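PDB 3LL3: gluconate kinase from Lactobacillus acidophilus, which binds ATP and, like other FGGY-family carbohydrate kinases, probably transfers its phosphate to a sugar or sugar acid such as gluconate. Local coordinates for residues 248-253 / 449-454; 379-384 / 414-419; 396-401 / 422-427. All coordinates share one frame; numbering follows the deposited sequence.

Contact 1: residues 248-253 / 449-454; sequences NAIDSD and SEIGQF
Ile250 lies against the 3-10 turn that carries Ser449 and Ile451, in a small surface contact that also takes in Asn248 and Gly452. From CB, the Ile250 side chain sends its two branches to different residues. Ile250 CG2 meets the CG2 methyl of Ile451 at 4.1 Å, the two side chains running past each other in opposite senses. CG1 sits between the backbone N and the carbonyl carbon (chi1 65°), and from there the extended chain carries CD1 to the start of 449-454. At the tip, Ile250 CD1 rests 3.5 Å from Ser449 CA and 3.7 Å from Ser449 CB, beside the hydroxymethyl group rather than at its oxygen.

Asn248 approaches the next part of the turn with its amide. Its OD1 lies 3.6 Å from Gly452 CA, where no side chain intervenes, and packs against Ile451 CG2 as well. No direct hydrogen bond crosses the contact; a water joins the segments instead, donating to Ser449 O over 2.8 Å and to Asn248 OD1 over 2.5 Å, a leg shorter than usual whose exact length is doubtful. Ser449 O also accepts from Gly452 N within the turn, so this carbonyl takes both a backbone N-H and the water. Farther in, Ile451 is buried and packs on Ala433 and Phe436 of helix 429-441 and on Ile245 of helix 239-245.

The position of Asn248 follows from the helix end before it: with its positive phi of 64°, it is the C-prime residue of a Schellman motif closing helix 239-245, in which Ala249 N bonds to Thr244 O and Asn248 N to Ile245 O.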
loop_
_atom_site.group_PDB
_atom_site.type_symbol
_atom_site.label_atom_id
_atom_site.label_comp_id
_atom_site.label_asym_id
_atom_site.label_seq_id
_atom_site.Cartn_x
_atom_site.Cartn_y
_atom_site.Cartn_z
ATOM N N ASN A 248 7.135 -11.840 34.807
ATOM C CA ASN A 248 8.460 -11.769 35.422
ATOM C C ASN A 248 9.379 -10.731 34.802
ATOM O O ASN A 248 10.599 -10.875 34.840
ATOM C CB ASN A 248 9.152 -13.130 35.392
ATOM C CG ASN A 248 10.191 -13.266 36.480
ATOM O OD1 ASN A 248 10.108 -12.588 37.503
ATOM N ND2 ASN A 248 11.179 -14.136 36.268
ATOM N N ALA A 249 8.808 -9.699 34.196
ATOM C CA ALA A 249 9.637 -8.619 33.666
ATOM C C ALA A 249 9.675 -7.494 34.683
ATOM O O ALA A 249 9.018 -6.472 34.514
ATOM C CB ALA A 249 9.116 -8.131 32.313
ATOM N N ILE A 250 10.447 -7.688 35.745
ATOM C CA ILE A 250 10.348 -6.810 36.926
ATOM C C ILE A 250 11.363 -5.679 36.869
ATOM O O ILE A 250 11.298 -4.728 37.661
ATOM C CB ILE A 250 10.529 -7.595 38.231
ATOM C CG1 ILE A 250 11.945 -8.162 38.285
ATOM C CG2 ILE A 250 9.504 -8.718 38.315
ATOM C CD1 ILE A 250 12.234 -8.956 39.515
ATOM N N ASP A 251 12.290 -5.765 35.921
ATOM C CA ASP A 251 13.299 -4.716 35.786
ATOM C C ASP A 251 13.685 -4.466 34.334
ATOM O O ASP A 251 13.213 -5.157 33.422
ATOM C CB ASP A 251 14.538 -4.998 36.652
ATOM C CG ASP A 251 15.213 -6.317 36.309
ATOM O OD1 ASP A 251 15.329 -6.659 35.109
ATOM O OD2 ASP A 251 15.635 -7.010 37.262
ATOM N N SER A 252 14.549 -3.477 34.134
ATOM C CA SER A 252 14.873 -2.986 32.801
ATOM C C SER A 252 15.674 -3.960 31.927
ATOM O O SER A 252 15.837 -3.713 30.733
ATOM C CB SER A 252 15.625 -1.663 32.909
ATOM O OG SER A 252 16.822 -1.856 33.639
ATOM N N ASP A 253 16.185 -5.045 32.513
ATOM C CA ASP A 253 16.888 -6.066 31.735
ATOM C C ASP A 253 15.895 -6.843 30.876
ATOM O O ASP A 253 16.290 -7.528 29.936
ATOM C CB ASP A 253 17.663 -7.045 32.630
ATOM C CG ASP A 253 18.926 -6.434 33.241
ATOM O OD1 ASP A 253 19.524 -5.512 32.652
ATOM O OD2 ASP A 253 19.332 -6.891 34.331
ATOM N N SER A 449 10.868 -9.936 43.190
ATOM C CA SER A 449 11.541 -10.941 42.366
ATOM C C SER A 449 11.009 -12.337 42.631
ATOM O O SER A 449 11.158 -13.247 41.812
ATOM C CB SER A 449 13.056 -10.907 42.595
ATOM O OG SER A 449 13.388 -11.139 43.955
ATOM N N GLU A 450 10.385 -12.520 43.783
ATOM C CA GLU A 450 9.886 -13.840 44.123
ATOM C C GLU A 450 8.731 -14.268 43.217
ATOM O O GLU A 450 8.378 -15.436 43.184
ATOM C CB GLU A 450 9.504 -13.917 45.615
ATOM C CG GLU A 450 10.687 -13.698 46.561
ATOM C CD GLU A 450 10.258 -13.460 48.001
ATOM O OE1 GLU A 450 9.155 -13.910 48.371
ATOM O OE2 GLU A 450 11.023 -12.829 48.764
ATOM N N ILE A 451 8.141 -13.327 42.485
ATOM C CA ILE A 451 7.048 -13.651 41.565
ATOM C C ILE A 451 7.513 -14.639 40.498
ATOM O O ILE A 451 6.709 -15.351 39.898
ATOM C CB ILE A 451 6.463 -12.393 40.890
ATOM C CG1 ILE A 451 5.063 -12.688 40.352
ATOM C CG2 ILE A 451 7.395 -11.889 39.771
ATOM C CD1 ILE A 451 4.298 -11.448 39.948
ATOM N N GLY A 452 8.819 -14.683 40.275
ATOM C CA GLY A 452 9.411 -15.628 39.341
ATOM C C GLY A 452 9.026 -17.072 39.591
ATOM O O GLY A 452 9.012 -17.889 38.672
ATOM N N GLN A 453 8.711 -17.419 40.832
ATOM C CA GLN A 453 8.386 -18.811 41.081
ATOM C C GLN A 453 7.009 -19.153 40.553
ATOM O O GLN A 453 6.695 -20.325 40.333
ATOM C CB GLN A 453 8.533 -19.186 42.552
ATOM C CG GLN A 453 7.679 -18.429 43.499
ATOM C CD GLN A 453 7.973 -18.821 44.938
ATOM O OE1 GLN A 453 7.643 -19.937 45.382
ATOM N NE2 GLN A 453 8.604 -17.908 45.677
ATOM N N PHE A 454 6.199 -18.125 40.323
ATOM C CA PHE A 454 4.840 -18.326 39.850
ATOM C C PHE A 454 4.747 -18.063 38.356
ATOM O O PHE A 454 4.048 -18.768 37.640
ATOM C CB PHE A 454 3.885 -17.422 40.640
ATOM C CG PHE A 454 3.958 -17.666 42.116
ATOM C CD1 PHE A 454 3.407 -18.815 42.658
ATOM C CD2 PHE A 454 4.646 -16.802 42.943
ATOM C CE1 PHE A 454 3.504 -19.076 44.005
ATOM C CE2 PHE A 454 4.740 -17.048 44.294
ATOM C CZ PHE A 454 4.168 -18.189 44.826
HETATM O O HOH W 1 11.932 -12.488 39.250
#

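Contact 2: residues 379-384 / 414-419; sequences NLYDAA and ANIFNV
The rings of Tyr381 and Phe417 make a T-shaped pair, the edge of the tyrosine directed at the face of the phenylalanine, with centroids 5.2 Å apart and planes at 68°. Tyr381 CD1 is the atom over that face, offset toward its rim. The same face receives a CH-pi contact from Tyr381 CB, 4.2 Å from the Phe417 centroid. The backbone puts Tyr381 CB over the face, and CG anti to the backbone N (chi1 177°) then lays the ring edge over it.

The tyrosine ring in turn has a carbonyl over it: Ile416 O stands 3.7 Å above the plane of the Tyr381 ring, over the centre. Phe475 of helix 465-485 adds a second edge-to-face partner for Tyr381.

These contacts join helix 365-388 to the C-terminal end of helix 407-417, the helices before and after strand 396-400 in the C-terminal half of this FGGY kinase, whose halves belong to the actin-like ATPase superfamily. Asn418, with positive phi, leaves the second helix immediately after Phe417.

Apolar contacts add to the aromatic pair. Ala384 CB, about one helical turn beyond Tyr381, touches Phe417 CE1 at 3.5 Å, while Leu380 CB reaches Phe417 CZ at 4.2 Å. Ile416 CG2 lies 3.8 Å from Tyr381 CB, and the Ile416 side chain also packs on Ile377 and Phe378 of helix 365-388.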
loop_
_atom_site.group_PDB
_atom_site.type_symbol
_atom_site.label_atom_id
_atom_site.label_comp_id
_atom_site.label_asym_id
_atom_site.label_seq_id
_atom_site.Cartn_x
_atom_site.Cartn_y
_atom_site.Cartn_z
ATOM N N ASN A 379 5.948 -2.778 13.539
ATOM C CA ASN A 379 5.288 -1.673 14.233
ATOM C C ASN A 379 5.572 -1.779 15.746
ATOM O O ASN A 379 5.916 -0.796 16.396
ATOM C CB ASN A 379 3.788 -1.734 13.938
ATOM C CG ASN A 379 2.999 -0.600 14.581
ATOM O OD1 ASN A 379 1.928 -0.835 15.148
ATOM N ND2 ASN A 379 3.504 0.619 14.480
ATOM N N LEU A 380 5.442 -2.991 16.272
ATOM C CA LEU A 380 5.758 -3.279 17.671
ATOM C C LEU A 380 7.231 -3.032 17.980
ATOM O O LEU A 380 7.577 -2.585 19.072
ATOM C CB LEU A 380 5.387 -4.728 18.013
ATOM C CG LEU A 380 3.885 -5.028 18.132
ATOM C CD1 LEU A 380 3.599 -6.521 17.899
ATOM C CD2 LEU A 380 3.312 -4.561 19.451
ATOM N N TYR A 381 8.103 -3.344 17.028
ATOM C CA TYR A 381 9.528 -3.137 17.241
ATOM C C TYR A 381 9.844 -1.659 17.198
ATOM O O TYR A 381 10.766 -1.189 17.863
ATOM C CB TYR A 381 10.338 -3.881 16.191
ATOM C CG TYR A 381 11.827 -3.671 16.293
ATOM C CD1 TYR A 381 12.546 -4.121 17.401
ATOM C CD2 TYR A 381 12.516 -3.042 15.280
ATOM C CE1 TYR A 381 13.919 -3.935 17.482
ATOM C CE2 TYR A 381 13.878 -2.855 15.345
ATOM C CZ TYR A 381 14.582 -3.305 16.442
ATOM O OH TYR A 381 15.952 -3.123 16.480
ATOM N N ASP A 382 9.071 -0.937 16.394
ATOM C CA ASP A 382 9.154 0.521 16.294
ATOM C C ASP A 382 8.829 1.128 17.678
ATOM O O ASP A 382 9.556 1.992 18.190
ATOM C CB ASP A 382 8.150 0.981 15.221
ATOM C CG ASP A 382 8.244 2.472 14.890
ATOM O OD1 ASP A 382 9.067 3.183 15.492
ATOM O OD2 ASP A 382 7.496 2.929 13.997
ATOM N N ALA A 383 7.745 0.662 18.288
ATOM C CA ALA A 383 7.361 1.146 19.618
ATOM C C ALA A 383 8.401 0.733 20.659
ATOM O O ALA A 383 8.846 1.550 21.445
ATOM C CB ALA A 383 5.974 0.655 20.014
ATOM N N ALA A 384 8.806 -0.532 20.642
ATOM C CA ALA A 384 9.856 -1.005 21.553
ATOM C C ALA A 384 11.142 -0.171 21.459
ATOM O O ALA A 384 11.757 0.158 22.467
ATOM C CB ALA A 384 10.160 -2.475 21.292
ATOM N N ALA A 414 11.680 -12.769 17.428
ATOM C CA ALA A 414 13.080 -12.914 17.820
ATOM C C ALA A 414 14.008 -12.331 16.751
ATOM O O ALA A 414 14.954 -11.610 17.065
ATOM C CB ALA A 414 13.407 -14.389 18.043
ATOM N N ASN A 415 13.743 -12.679 15.492
ATOM C CA ASN A 415 14.556 -12.210 14.377
ATOM C C ASN A 415 14.496 -10.689 14.124
ATOM O O ASN A 415 15.510 -10.077 13.778
ATOM C CB ASN A 415 14.185 -12.979 13.111
ATOM C CG ASN A 415 14.526 -14.460 13.210
ATOM O OD1 ASN A 415 15.231 -14.878 14.126
ATOM N ND2 ASN A 415 14.024 -15.254 12.272
ATOM N N ILE A 416 13.308 -10.101 14.288
ATOM C CA ILE A 416 13.120 -8.658 14.127
ATOM C C ILE A 416 13.632 -7.860 15.327
ATOM O O ILE A 416 14.366 -6.884 15.151
ATOM C CB ILE A 416 11.647 -8.318 13.837
ATOM C CG1 ILE A 416 11.299 -8.741 12.404
ATOM C CG2 ILE A 416 11.374 -6.832 14.057
ATOM C CD1 ILE A 416 9.820 -8.662 12.091
ATOM N N PHE A 417 13.255 -8.263 16.535
ATOM C CA PHE A 417 13.762 -7.616 17.749
ATOM C C PHE A 417 15.254 -7.905 17.976
ATOM O O PHE A 417 15.954 -7.118 18.609
ATOM C CB PHE A 417 12.951 -8.039 18.990
ATOM C CG PHE A 417 11.602 -7.352 19.123
ATOM C CD1 PHE A 417 11.352 -6.487 20.177
ATOM C CD2 PHE A 417 10.585 -7.591 18.207
ATOM C CE1 PHE A 417 10.101 -5.853 20.316
ATOM C CE2 PHE A 417 9.343 -6.978 18.332
ATOM C CZ PHE A 417 9.099 -6.093 19.386
ATOM N N ASN A 418 15.744 -9.025 17.451
ATOM C CA ASN A 418 17.140 -9.430 17.655
ATOM C C ASN A 418 17.497 -9.553 19.139
ATOM O O ASN A 418 18.595 -9.175 19.557
ATOM C CB ASN A 418 18.129 -8.477 16.986
ATOM C CG ASN A 418 19.486 -9.146 16.715
ATOM O OD1 ASN A 418 19.596 -10.374 16.736
ATOM N ND2 ASN A 418 20.513 -8.343 16.459
ATOM N N VAL A 419 16.544 -10.046 19.922
ATOM C CA VAL A 419 16.780 -10.436 21.305
ATOM C C VAL A 419 15.982 -11.735 21.525
ATOM O O VAL A 419 15.021 -12.014 20.792
ATOM C CB VAL A 419 16.368 -9.318 22.322
ATOM C CG1 VAL A 419 16.895 -7.954 21.905
ATOM C CG2 VAL A 419 14.890 -9.241 22.457
#

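Contact 3: residues 396-401 / 422-427; sequences AINATG and VTMKEQ
Two nearly straight backbone hydrogen bonds pair the strands: Val422 N donates to Ile397 O at 2.8 Å, and Ala399 N donates to Val422 O, also at 2.8 Å. Val422 therefore uses both its N-H and its carbonyl on residues flanking Asn398, the pattern of a parallel bridge. The Val422 carbonyl also receives a CA-H...O contact, Asn398 CA lying 3.4 Å from Val422 O. Beyond this bridge the strands diverge and a water fills in; it lies 2.7 Å from Ala399 O, to which it can donate, and accepts from Met424 N at 3.1 Å.

Strands 396-400 and 421-424 are the neighbouring parallel strands of a beta-alpha-beta unit whose crossover contains helix 407-417. Gly401, just after the first strand, belongs to the ATP pocket and touches the bound nucleotide.

Val422 and Asn398 point to the same face of the sheet and lie side by side; Val422 CG2 also meets Ala396 CB at 3.9 Å. Farther along, the bent chain of Met424, a selenomethionine, crosses Thr400 at an angle, with Met424 CG 3.8 Å from Thr400 CG2 and Met424 SE 4.1 Å from Asn398 CB. The hydroxyl of Thr400 is hydrogen-bonded to Asn258 on the neighbouring strand 254-259.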
loop_
_atom_site.group_PDB
_atom_site.type_symbol
_atom_site.label_atom_id
_atom_site.label_comp_id
_atom_site.label_asym_id
_atom_site.label_seq_id
_atom_site.Cartn_x
_atom_site.Cartn_y
_atom_site.Cartn_z
ATOM N N ALA A 396 16.028 -10.130 27.126
ATOM C CA ALA A 396 14.947 -11.024 26.754
ATOM C C ALA A 396 13.661 -10.224 26.660
ATOM O O ALA A 396 13.519 -9.189 27.303
ATOM C CB ALA A 396 14.796 -12.157 27.753
ATOM N N ILE A 397 12.752 -10.714 25.831
ATOM C CA ILE A 397 11.402 -10.206 25.729
ATOM C C ILE A 397 10.513 -11.317 26.235
ATOM O O ILE A 397 10.498 -12.418 25.656
ATOM C CB ILE A 397 10.980 -9.941 24.263
ATOM C CG1 ILE A 397 11.998 -9.055 23.534
ATOM C CG2 ILE A 397 9.580 -9.345 24.233
ATOM C CD1 ILE A 397 12.197 -7.712 24.140
ATOM N N ASN A 398 9.805 -11.058 27.333
ATOM C CA ASN A 398 8.835 -12.008 27.855
ATOM C C ASN A 398 7.495 -11.820 27.165
ATOM O O ASN A 398 6.847 -10.786 27.331
ATOM C CB ASN A 398 8.698 -11.858 29.370
ATOM C CG ASN A 398 10.028 -12.015 30.083
ATOM O OD1 ASN A 398 10.123 -11.894 31.303
ATOM N ND2 ASN A 398 11.064 -12.283 29.320
ATOM N N ALA A 399 7.084 -12.833 26.408
ATOM C CA ALA A 399 6.027 -12.690 25.415
ATOM C C ALA A 399 4.794 -13.533 25.669
ATOM O O ALA A 399 4.884 -14.709 26.023
ATOM C CB ALA A 399 6.585 -13.008 24.025
ATOM N N THR A 400 3.639 -12.936 25.424
ATOM C CA THR A 400 2.364 -13.605 25.599
ATOM C C THR A 400 1.402 -13.100 24.529
ATOM O O THR A 400 1.701 -12.130 23.842
ATOM C CB THR A 400 1.752 -13.262 26.977
ATOM O OG1 THR A 400 1.679 -11.840 27.132
ATOM C CG2 THR A 400 2.600 -13.839 28.126
ATOM N N GLY A 401 0.243 -13.736 24.415
ATOM C CA GLY A 401 -0.815 -13.253 23.552
ATOM C C GLY A 401 -1.099 -14.150 22.363
ATOM O O GLY A 401 -0.204 -14.785 21.845
ATOM N N VAL A 422 11.066 -15.063 25.110
ATOM C CA VAL A 422 10.704 -16.045 26.124
ATOM C C VAL A 422 9.200 -16.134 26.292
ATOM O O VAL A 422 8.559 -15.162 26.689
ATOM C CB VAL A 422 11.319 -15.694 27.489
ATOM C CG1 VAL A 422 10.969 -16.758 28.509
ATOM C CG2 VAL A 422 12.817 -15.506 27.359
ATOM N N THR A 423 8.631 -17.298 25.998
ATOM C CA THR A 423 7.200 -17.487 26.156
ATOM C C THR A 423 6.943 -17.995 27.564
ATOM O O THR A 423 7.840 -18.539 28.202
ATOM C CB THR A 423 6.619 -18.450 25.108
ATOM O OG1 THR A 423 7.409 -19.647 25.076
ATOM C CG2 THR A 423 6.644 -17.806 23.743
HETATM N N MSE A 424 5.730 -17.789 28.058
HETATM C CA MSE A 424 5.426 -18.040 29.466
HETATM C C MSE A 424 4.428 -19.170 29.599
HETATM O O MSE A 424 3.583 -19.376 28.726
HETATM C CB MSE A 424 4.853 -16.778 30.130
HETATM C CG MSE A 424 5.630 -15.516 29.797
HETATM SE SE MSE A 424 7.493 -15.584 30.438
HETATM C CE MSE A 424 7.083 -15.877 32.356
ATOM N N LYS A 425 4.520 -19.896 30.702
ATOM C CA LYS A 425 3.564 -20.965 30.969
ATOM C C LYS A 425 2.165 -20.398 31.187
ATOM O O LYS A 425 1.179 -21.005 30.766
ATOM C CB LYS A 425 4.019 -21.834 32.149
ATOM C CG LYS A 425 5.283 -22.634 31.829
ATOM C CD LYS A 425 5.715 -23.566 32.966
ATOM C CE LYS A 425 7.028 -24.276 32.600
ATOM N NZ LYS A 425 7.700 -24.910 33.780
ATOM N N GLU A 426 2.085 -19.218 31.805
ATOM C CA GLU A 426 0.790 -18.598 32.107
ATOM C C GLU A 426 0.487 -17.319 31.327
ATOM O O GLU A 426 1.149 -16.283 31.497
ATOM C CB GLU A 426 0.663 -18.305 33.601
ATOM C CG GLU A 426 -0.710 -17.721 33.970
ATOM C CD GLU A 426 -1.840 -18.639 33.525
ATOM O OE1 GLU A 426 -2.759 -18.167 32.818
ATOM O OE2 GLU A 426 -1.785 -19.849 33.866
ATOM N N GLN A 427 -0.549 -17.376 30.499
ATOM C CA GLN A 427 -0.935 -16.209 29.718
ATOM C C GLN A 427 -1.703 -15.200 30.570
ATOM O O GLN A 427 -1.717 -14.018 30.248
ATOM C CB GLN A 427 -1.766 -16.601 28.489
ATOM C CG GLN A 427 -1.102 -17.640 27.605
ATOM C CD GLN A 427 0.119 -17.096 26.894
ATOM O OE1 GLN A 427 1.247 -17.558 27.120
ATOM N NE2 GLN A 427 -0.097 -16.111 26.025
HETATM O O HOH W 2 3.474 -16.990 26.063
#

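In the fold
Contacts 2 and 3 both lie inside the chain loop closed by contact 1, and their segments alternate: helix 365-388, strand 396-400, helix 407-417, strand 421-424. Their centres are about 15 Å apart, and they touch where Val419 and Phe417 pack on Ile397, so the C-terminal end of helix 407-417 and the residues just after it pack on strand 396-400. Contact 1, about 12 Å from contact 3 between centres, meets it through Asn248 and Ala249 packing on Asn398; the centres of contacts 1 and 2 are about 21 Å apart. The loops of contact 1 lead into strands 254-259 and 457-461, which flank the strand pair of contact 3 in the sheet. Through Gly401 that sheet reaches the ATP pocket.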